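PDB 3GXH: putative phosphatase (DUF442) from Shewanella putrefaciens CN-32, which probably hydrolyses phosphate esters as a cysteine-dependent phosphatase of the tyrosine and dual-specificity type, although its natural substrate is not established. Local coordinates for residues A[13-16]-A[22-25]; A[43-48]-A[86-91]; A[110-115]-A[146-151]. All blocks are in the same frame, centred on the assembly; numbering follows the deposited sequence.

Contact 1 of 3, residues A[13-16]-A[22-25]; sequences RALQ and LLSS. With SO4 (sulfate ion), chain F; EDO (1,2-ethanediol), chain G; SO4 (sulfate ion), chain E.
L23 meets L15 through their CD1 methyls, 4.5 Å apart, a loose apolar touch between the strand and the incoming loop; the L23 backbone bonds the other way, to V100 and V102 of the neighbouring parallel strand. S24 carries most of the polar contact. Its N donates to Q16 O at 3.0 Å, and its O receives Q16 N at 2.8 Å in a nearly straight bond. This is an antiparallel hydrogen-bonded pair in the β-hairpin of strands 16-19 and 22-25, which edges the mixed sheet of the phosphatase fold. Chi1 at 67° sets S24 OG between the backbone N and carbonyl carbon, from where it gives Q16 O a second bond of 3.2 Å, in the carbonyl plane; Q18 NE2 and N107 ND2 also hold that hydroxyl, while the Q16 amide reaches away to Q129 O. At S25 the contact passes to C-H groups against carbonyl oxygens: CB rests on R13 O at 3.7 Å, and CA makes a nearly straight CA-H...O contact with A14 O. A14 donates its N to sulfate F O4 at 2.8 Å, and the R13 guanidinium edge binds sulfate E through NH2 and ethanediol through NH1, all probably from the crystallisation liquor.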
loop_
_atom_site.group_PDB
_atom_site.type_symbol
_atom_site.label_atom_id
_atom_site.label_comp_id
_atom_site.label_asym_id
_atom_site.label_seq_id
_atom_site.Cartn_x
_atom_site.Cartn_y
_atom_site.Cartn_z
ATOM N N ARG A 13 7.264 -7.758 6.464
ATOM C CA ARG A 13 6.285 -7.470 7.476
ATOM C C ARG A 13 4.902 -7.196 6.918
ATOM O O ARG A 13 4.734 -6.354 6.058
ATOM C CB ARG A 13 6.718 -6.227 8.312
ATOM C CG ARG A 13 5.842 -5.888 9.493
ATOM C CD ARG A 13 6.421 -4.737 10.270
ATOM N NE ARG A 13 5.589 -4.453 11.421
ATOM C CZ ARG A 13 5.917 -3.534 12.334
ATOM N NH1 ARG A 13 7.027 -2.829 12.209
ATOM N NH2 ARG A 13 5.075 -3.314 13.337
ATOM N N ALA A 14 3.904 -7.918 7.422
ATOM C CA ALA A 14 2.488 -7.694 7.087
ATOM C C ALA A 14 2.188 -7.731 5.601
ATOM O O ALA A 14 1.221 -7.103 5.140
ATOM C CB ALA A 14 1.973 -6.397 7.725
ATOM N N LEU A 15 2.955 -8.504 4.841
ATOM C CA LEU A 15 2.710 -8.623 3.390
ATOM C C LEU A 15 1.440 -9.370 3.057
ATOM O O LEU A 15 1.174 -10.459 3.594
ATOM C CB LEU A 15 3.918 -9.225 2.672
ATOM C CG LEU A 15 3.785 -9.100 1.118
ATOM C CD1 LEU A 15 5.003 -8.567 0.454
ATOM C CD2 LEU A 15 3.482 -10.471 0.674
ATOM N N GLN A 16 0.643 -8.782 2.177
ATOM C CA GLN A 16 -0.591 -9.393 1.724
ATOM C C GLN A 16 -0.812 -9.071 0.284
ATOM O O GLN A 16 -0.946 -7.883 -0.091
ATOM C CB GLN A 16 -1.792 -8.869 2.524
ATOM C CG GLN A 16 -3.115 -9.591 2.196
ATOM C CD GLN A 16 -4.265 -9.208 3.115
ATOM O OE1 GLN A 16 -4.072 -8.911 4.291
ATOM N NE2 GLN A 16 -5.462 -9.208 2.576
ATOM N N LEU A 22 -1.102 -6.283 -7.420
ATOM C CA LEU A 22 -1.032 -5.341 -6.293
ATOM C C LEU A 22 -0.715 -6.100 -5.008
ATOM O O LEU A 22 -1.486 -6.945 -4.547
ATOM C CB LEU A 22 -2.370 -4.626 -6.090
ATOM C CG LEU A 22 -2.369 -3.573 -5.003
ATOM C CD1 LEU A 22 -1.359 -2.461 -5.231
ATOM C CD2 LEU A 22 -3.851 -3.050 -4.874
ATOM N N LEU A 23 0.414 -5.747 -4.398
ATOM C CA LEU A 23 0.818 -6.157 -3.087
ATOM C C LEU A 23 0.613 -5.005 -2.130
ATOM O O LEU A 23 0.775 -3.843 -2.497
ATOM C CB LEU A 23 2.283 -6.530 -3.090
ATOM C CG LEU A 23 2.720 -7.664 -3.986
ATOM C CD1 LEU A 23 4.204 -7.871 -3.896
ATOM C CD2 LEU A 23 1.948 -8.953 -3.620
ATOM N N SER A 24 0.260 -5.304 -0.878
ATOM C CA SER A 24 0.292 -4.321 0.214
ATOM C C SER A 24 1.190 -4.899 1.306
ATOM O O SER A 24 1.272 -6.101 1.476
ATOM C CB SER A 24 -1.106 -4.005 0.735
ATOM O OG SER A 24 -1.693 -5.153 1.388
ATOM N N SER A 25 1.873 -4.046 2.043
ATOM C CA SER A 25 2.709 -4.523 3.135
ATOM C C SER A 25 3.044 -3.470 4.137
ATOM O O SER A 25 2.739 -2.284 3.980
ATOM C CB SER A 25 4.010 -5.127 2.599
ATOM O OG SER A 25 4.969 -4.173 2.160
HETATM S S SO4 F . 3.545 -9.483 10.458
HETATM O O1 SO4 F . 2.372 -10.295 10.553
HETATM O O2 SO4 F . 3.125 -8.099 10.358
HETATM O O3 SO4 F . 4.410 -9.567 11.661
HETATM O O4 SO4 F . 4.277 -9.899 9.336
HETATM C C1 EDO G . 11.038 -2.640 9.123
HETATM O O1 EDO G . 11.675 -3.025 8.095
HETATM C C2 EDO G . 10.056 -3.732 9.589
HETATM O O2 EDO G . 9.419 -3.269 10.760
HETATM S S SO4 E . 1.227 -4.926 14.263
HETATM O O1 SO4 E . 1.163 -6.267 13.659
HETATM O O2 SO4 E . 0.826 -4.903 15.679
HETATM O O3 SO4 E . 2.578 -4.420 14.119
HETATM O O4 SO4 E . 0.292 -4.185 13.483
#

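Contact 2 of 3, residues A[43-48]-A[86-91]; sequences VVINLM and EAFFAA
I45 reaches from strand 43-46 to the sheet-facing side of helix 82-94, where it meets F88 and A91. Its CB points at the helix, and the two branches leave it in different directions. CG2 lies 4.0 Å from F88 CD1. CG1 stands anti to the carbonyl carbon (chi1 -54°) and carries the chain on to CD1, the terminal methyl, which reaches out to the helix. CD1 comes within 3.9 Å of F88 CE1, reaching the ring obliquely, and, at roughly a right angle to that approach, finds A91 CB at 4.2 Å. One methyl thus sits against two successive inward positions of the helix, three residues apart, while CG2 braces the same ring nearer its root. F88 places the ring there with CG anti to its backbone N (chi1 173°); the two side chains cross at about a right angle.

The topology is a β-α-β crossover: helix 82-94 joins strand 69-72 to strand 100-103 and passes over strand 43-46, which runs between those two in the sheet. V71 adds a side chain touching both I45 and A91, V100 touches I45 from the opposite neighbouring strand, and Y117 of helix 108-120 packs on F88. At the end of the strand N46 begins an Asx turn, its OD1 accepting M48 N (selenomethionine) at 2.9 Å from above the amide plane, while N46 ND2 bonds to Y70 OH.

Across the contact itself only carbon atoms meet, all three residues being buried. What crosses between sheet and helix here is dispersion and the exclusion of water, so the fit at this interface rests on shape.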
loop_
_atom_site.group_PDB
_atom_site.type_symbol
_atom_site.label_atom_id
_atom_site.label_comp_id
_atom_site.label_asym_id
_atom_site.label_seq_id
_atom_site.Cartn_x
_atom_site.Cartn_y
_atom_site.Cartn_z
ATOM N N VAL A 43 6.982 -1.035 -9.160
ATOM C CA VAL A 43 6.788 0.277 -8.558
ATOM C C VAL A 43 6.518 0.065 -7.078
ATOM O O VAL A 43 5.751 -0.836 -6.689
ATOM C CB VAL A 43 5.552 0.934 -9.158
ATOM C CG1 VAL A 43 5.396 2.381 -8.605
ATOM C CG2 VAL A 43 5.508 0.877 -10.707
ATOM N N VAL A 44 7.125 0.912 -6.235
ATOM C CA VAL A 44 6.830 0.934 -4.831
ATOM C C VAL A 44 6.188 2.267 -4.484
ATOM O O VAL A 44 6.789 3.314 -4.813
ATOM C CB VAL A 44 8.104 0.763 -3.983
ATOM C CG1 VAL A 44 7.771 0.927 -2.486
ATOM C CG2 VAL A 44 8.733 -0.619 -4.227
ATOM N N ILE A 45 5.002 2.234 -3.890
ATOM C CA ILE A 45 4.252 3.398 -3.435
ATOM C C ILE A 45 4.296 3.383 -1.923
ATOM O O ILE A 45 3.780 2.480 -1.293
ATOM C CB ILE A 45 2.809 3.448 -3.979
ATOM C CG1 ILE A 45 2.822 3.347 -5.510
ATOM C CG2 ILE A 45 2.121 4.711 -3.442
ATOM C CD1 ILE A 45 1.426 3.306 -6.094
ATOM N N ASN A 46 4.970 4.382 -1.348
ATOM C CA ASN A 46 5.232 4.478 0.091
ATOM C C ASN A 46 4.317 5.507 0.687
ATOM O O ASN A 46 4.331 6.679 0.305
ATOM C CB ASN A 46 6.675 4.907 0.298
ATOM C CG ASN A 46 7.055 5.062 1.744
ATOM O OD1 ASN A 46 6.333 4.595 2.669
ATOM N ND2 ASN A 46 8.172 5.777 1.953
ATOM N N LEU A 47 3.465 5.048 1.614
ATOM C CA LEU A 47 2.509 5.909 2.368
ATOM C C LEU A 47 3.017 6.320 3.753
ATOM O O LEU A 47 2.331 7.034 4.459
ATOM C CB LEU A 47 1.150 5.214 2.529
ATOM C CG LEU A 47 0.494 4.660 1.285
ATOM C CD1 LEU A 47 -0.836 4.007 1.630
ATOM C CD2 LEU A 47 0.314 5.700 0.155
HETATM N N MSE A 48 4.185 5.819 4.135
HETATM C CA MSE A 48 4.759 6.100 5.444
HETATM C C MSE A 48 5.509 7.420 5.450
HETATM O O MSE A 48 6.468 7.574 4.722
HETATM C CB MSE A 48 5.705 4.962 5.810
HETATM C CG MSE A 48 6.479 5.154 7.093
HETATM SE SE MSE A 48 7.597 3.612 7.418
HETATM C CE MSE A 48 8.056 3.947 9.289
ATOM N N GLU A 86 -6.931 10.029 -3.393
ATOM C CA GLU A 86 -6.965 10.421 -4.807
ATOM C C GLU A 86 -5.581 10.444 -5.453
ATOM O O GLU A 86 -5.412 10.011 -6.574
ATOM C CB GLU A 86 -7.624 11.787 -4.970
ATOM C CG GLU A 86 -9.110 11.776 -4.671
ATOM C CD GLU A 86 -9.922 11.025 -5.709
ATOM O OE1 GLU A 86 -9.472 10.933 -6.877
ATOM O OE2 GLU A 86 -11.018 10.531 -5.344
ATOM N N ALA A 87 -4.589 10.919 -4.706
ATOM C CA ALA A 87 -3.245 10.914 -5.197
ATOM C C ALA A 87 -2.754 9.471 -5.441
ATOM O O ALA A 87 -2.084 9.153 -6.426
ATOM C CB ALA A 87 -2.290 11.708 -4.193
ATOM N N PHE A 88 -3.089 8.579 -4.519
ATOM C CA PHE A 88 -2.800 7.158 -4.740
ATOM C C PHE A 88 -3.498 6.608 -5.970
ATOM O O PHE A 88 -2.914 5.896 -6.765
ATOM C CB PHE A 88 -3.184 6.365 -3.469
ATOM C CG PHE A 88 -3.095 4.889 -3.616
ATOM C CD1 PHE A 88 -1.874 4.273 -3.844
ATOM C CD2 PHE A 88 -4.226 4.082 -3.449
ATOM C CE1 PHE A 88 -1.796 2.878 -4.018
ATOM C CE2 PHE A 88 -4.152 2.684 -3.608
ATOM C CZ PHE A 88 -2.941 2.092 -3.887
ATOM N N PHE A 89 -4.777 6.903 -6.103
ATOM C CA PHE A 89 -5.497 6.439 -7.269
ATOM C C PHE A 89 -4.889 6.940 -8.580
ATOM O O PHE A 89 -4.706 6.171 -9.544
ATOM C CB PHE A 89 -6.962 6.901 -7.256
ATOM C CG PHE A 89 -7.861 6.300 -6.195
ATOM C CD1 PHE A 89 -7.520 5.224 -5.393
ATOM C CD2 PHE A 89 -9.124 6.861 -6.034
ATOM C CE1 PHE A 89 -8.417 4.710 -4.495
ATOM C CE2 PHE A 89 -10.027 6.352 -5.122
ATOM C CZ PHE A 89 -9.651 5.268 -4.327
ATOM N N ALA A 90 -4.438 8.205 -8.581
ATOM C CA ALA A 90 -3.786 8.768 -9.757
ATOM C C ALA A 90 -2.465 8.101 -10.028
ATOM O O ALA A 90 -2.099 7.879 -11.177
ATOM C CB ALA A 90 -3.621 10.304 -9.620
ATOM N N ALA A 91 -1.714 7.777 -8.971
ATOM C CA ALA A 91 -0.451 7.088 -9.168
ATOM C C ALA A 91 -0.673 5.687 -9.750
ATOM O O ALA A 91 0.055 5.232 -10.628
ATOM C CB ALA A 91 0.329 6.996 -7.847
#

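Contact 3 of 3, residues A[110-115]-A[146-151]; sequences ASAFAY and ALLTEV
A112 and L148 face each other where helix 108-120 packs against the C-terminal helix 142-154, their CA atoms 7.8 Å apart. In this phosphatase-like α/β fold, helix 108-120 follows the loop after strand 100-103, the place where cysteine-dependent phosphatases carry their phosphate-binding loop. The C-terminal helix lies against it as an outer layer.

Two apolar touches make up the first shell. A112 CB is directed toward the other helix, and L148 CD1 comes to 4.4 Å from A112 CB. One residue further along, F113 starts out facing away from helix 142-154, but with chi1 at -84° the ring stands out from its helix, leaning toward the helix start, until CE1 lies 4.3 Å from L147 CD2. That methyl meets the ring obliquely. L147 sends its branch across with CG anti to the backbone N (chi1 177°), so neighbouring leucines on one helix serve neighbouring residues on the other. Both distances are relaxed.

Further out, W144, one turn earlier on helix 142-154, packs on both A112 and F113 and so backs the same two residues from its own helix. The F113 ring is also wedged against D84 and V85 of helix 82-94 and against L47 and V75 in loops, whereas L147 rests on V82; these neighbours make the site a junction of three helices. The Y115 side chain touches M127 and T130 of the short helix 127-130.

Along the helices, S111 OG and T149 OG1 each bond back to a carbonyl four residues earlier, N107 O and Q145 O. Main-chain bonds of the same spacing hold both helices: the carbonyl O of L147 receives V151 N at 2.9 Å.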
loop_
_atom_site.group_PDB
_atom_site.type_symbol
_atom_site.label_atom_id
_atom_site.label_comp_id
_atom_site.label_asym_id
_atom_site.label_seq_id
_atom_site.Cartn_x
_atom_site.Cartn_y
_atom_site.Cartn_z
ATOM N N ALA A 110 -1.843 1.133 4.037
ATOM C CA ALA A 110 -1.786 0.533 2.718
ATOM C C ALA A 110 -2.920 -0.427 2.428
ATOM O O ALA A 110 -3.477 -0.412 1.328
ATOM C CB ALA A 110 -0.378 -0.119 2.456
ATOM N N SER A 111 -3.304 -1.256 3.375
ATOM C CA SER A 111 -4.433 -2.176 3.128
ATOM C C SER A 111 -5.762 -1.396 2.996
ATOM O O SER A 111 -6.609 -1.790 2.184
ATOM C CB SER A 111 -4.526 -3.264 4.190
ATOM O OG SER A 111 -4.856 -2.748 5.481
ATOM N N ALA A 112 -5.899 -0.297 3.734
ATOM C CA ALA A 112 -7.093 0.567 3.626
ATOM C C ALA A 112 -7.149 1.206 2.234
ATOM O O ALA A 112 -8.179 1.240 1.592
ATOM C CB ALA A 112 -7.125 1.613 4.750
ATOM N N PHE A 113 -6.012 1.717 1.779
ATOM C CA PHE A 113 -5.945 2.358 0.464
ATOM C C PHE A 113 -6.143 1.320 -0.644
ATOM O O PHE A 113 -6.808 1.589 -1.644
ATOM C CB PHE A 113 -4.617 3.120 0.255
ATOM C CG PHE A 113 -4.602 4.527 0.815
ATOM C CD1 PHE A 113 -5.191 4.846 2.034
ATOM C CD2 PHE A 113 -3.916 5.523 0.146
ATOM C CE1 PHE A 113 -5.137 6.135 2.549
ATOM C CE2 PHE A 113 -3.896 6.788 0.673
ATOM C CZ PHE A 113 -4.474 7.095 1.848
ATOM N N ALA A 114 -5.597 0.113 -0.463
ATOM C CA ALA A 114 -5.828 -0.942 -1.442
ATOM C C ALA A 114 -7.316 -1.304 -1.513
ATOM O O ALA A 114 -7.869 -1.498 -2.612
ATOM C CB ALA A 114 -5.001 -2.201 -1.124
ATOM N N TYR A 115 -7.987 -1.396 -0.387
ATOM C CA TYR A 115 -9.423 -1.658 -0.367
ATOM C C TYR A 115 -10.169 -0.587 -1.157
ATOM O O TYR A 115 -11.013 -0.905 -2.002
ATOM C CB TYR A 115 -9.914 -1.688 1.073
ATOM C CG TYR A 115 -11.408 -1.669 1.169
ATOM C CD1 TYR A 115 -12.138 -2.784 0.795
ATOM C CD2 TYR A 115 -12.098 -0.514 1.555
ATOM C CE1 TYR A 115 -13.523 -2.777 0.837
ATOM C CE2 TYR A 115 -13.491 -0.495 1.612
ATOM C CZ TYR A 115 -14.187 -1.616 1.251
ATOM O OH TYR A 115 -15.593 -1.590 1.311
ATOM N N ALA A 146 -14.388 7.449 8.764
ATOM C CA ALA A 146 -15.004 8.536 8.011
ATOM C C ALA A 146 -14.424 8.658 6.610
ATOM O O ALA A 146 -15.143 8.878 5.629
ATOM C CB ALA A 146 -14.842 9.902 8.758
ATOM N N LEU A 147 -13.125 8.497 6.505
ATOM C CA LEU A 147 -12.410 8.519 5.220
ATOM C C LEU A 147 -12.960 7.419 4.325
ATOM O O LEU A 147 -13.327 7.655 3.150
ATOM C CB LEU A 147 -10.907 8.337 5.390
ATOM C CG LEU A 147 -10.087 8.285 4.098
ATOM C CD1 LEU A 147 -10.073 9.649 3.435
ATOM C CD2 LEU A 147 -8.680 7.755 4.373
ATOM N N LEU A 148 -13.003 6.207 4.850
ATOM C CA LEU A 148 -13.473 5.081 4.068
ATOM C C LEU A 148 -14.918 5.250 3.594
ATOM O O LEU A 148 -15.238 4.970 2.434
ATOM C CB LEU A 148 -13.305 3.773 4.803
ATOM C CG LEU A 148 -11.900 3.102 4.657
ATOM C CD1 LEU A 148 -10.754 4.065 5.003
ATOM C CD2 LEU A 148 -11.883 1.833 5.505
ATOM N N THR A 149 -15.775 5.755 4.463
ATOM C CA THR A 149 -17.197 5.963 4.135
ATOM C C THR A 149 -17.302 7.028 3.056
ATOM O O THR A 149 -18.042 6.863 2.078
ATOM C CB THR A 149 -17.984 6.374 5.391
ATOM O OG1 THR A 149 -17.986 5.305 6.354
ATOM C CG2 THR A 149 -19.450 6.793 5.037
ATOM N N GLU A 150 -16.571 8.112 3.204
ATOM C CA GLU A 150 -16.648 9.261 2.283
ATOM C C GLU A 150 -16.174 8.844 0.903
ATOM O O GLU A 150 -16.804 9.179 -0.104
ATOM C CB GLU A 150 -15.785 10.437 2.786
ATOM C CG GLU A 150 -15.812 11.696 1.858
ATOM C CD GLU A 150 -15.241 12.987 2.513
ATOM O OE1 GLU A 150 -14.932 12.992 3.738
ATOM O OE2 GLU A 150 -15.108 14.010 1.788
ATOM N N VAL A 151 -15.075 8.104 0.843
ATOM C CA VAL A 151 -14.513 7.752 -0.456
ATOM C C VAL A 151 -15.370 6.695 -1.105
ATOM O O VAL A 151 -15.556 6.758 -2.352
ATOM C CB VAL A 151 -13.079 7.238 -0.354
ATOM C CG1 VAL A 151 -12.615 6.601 -1.707
ATOM C CG2 VAL A 151 -12.152 8.328 0.021
#

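Overall arrangement
The three contacts follow one another along the chain, each closing before the next opens, and lead from the sheet edge to the C-terminal helix. Contacts 1 and 2 reach the same mixed sheet, with strand 100-103 lying between strands 22-25 and 43-46; their centres are 14 Å apart and they do not touch. Helix 108-120 in contact 3 joins them: A114 CB packs on L22 CD2 at 4.0 Å, and F88 CE2 lies 3.5 Å from F113 O. Contacts 2 and 3 have centres 13 Å apart, and 1 and 3 16 Å. Helices 82-94 and 108-120 thus cover the sheet beside the presumed phosphate-binding loop, and helix 142-154 packs against them.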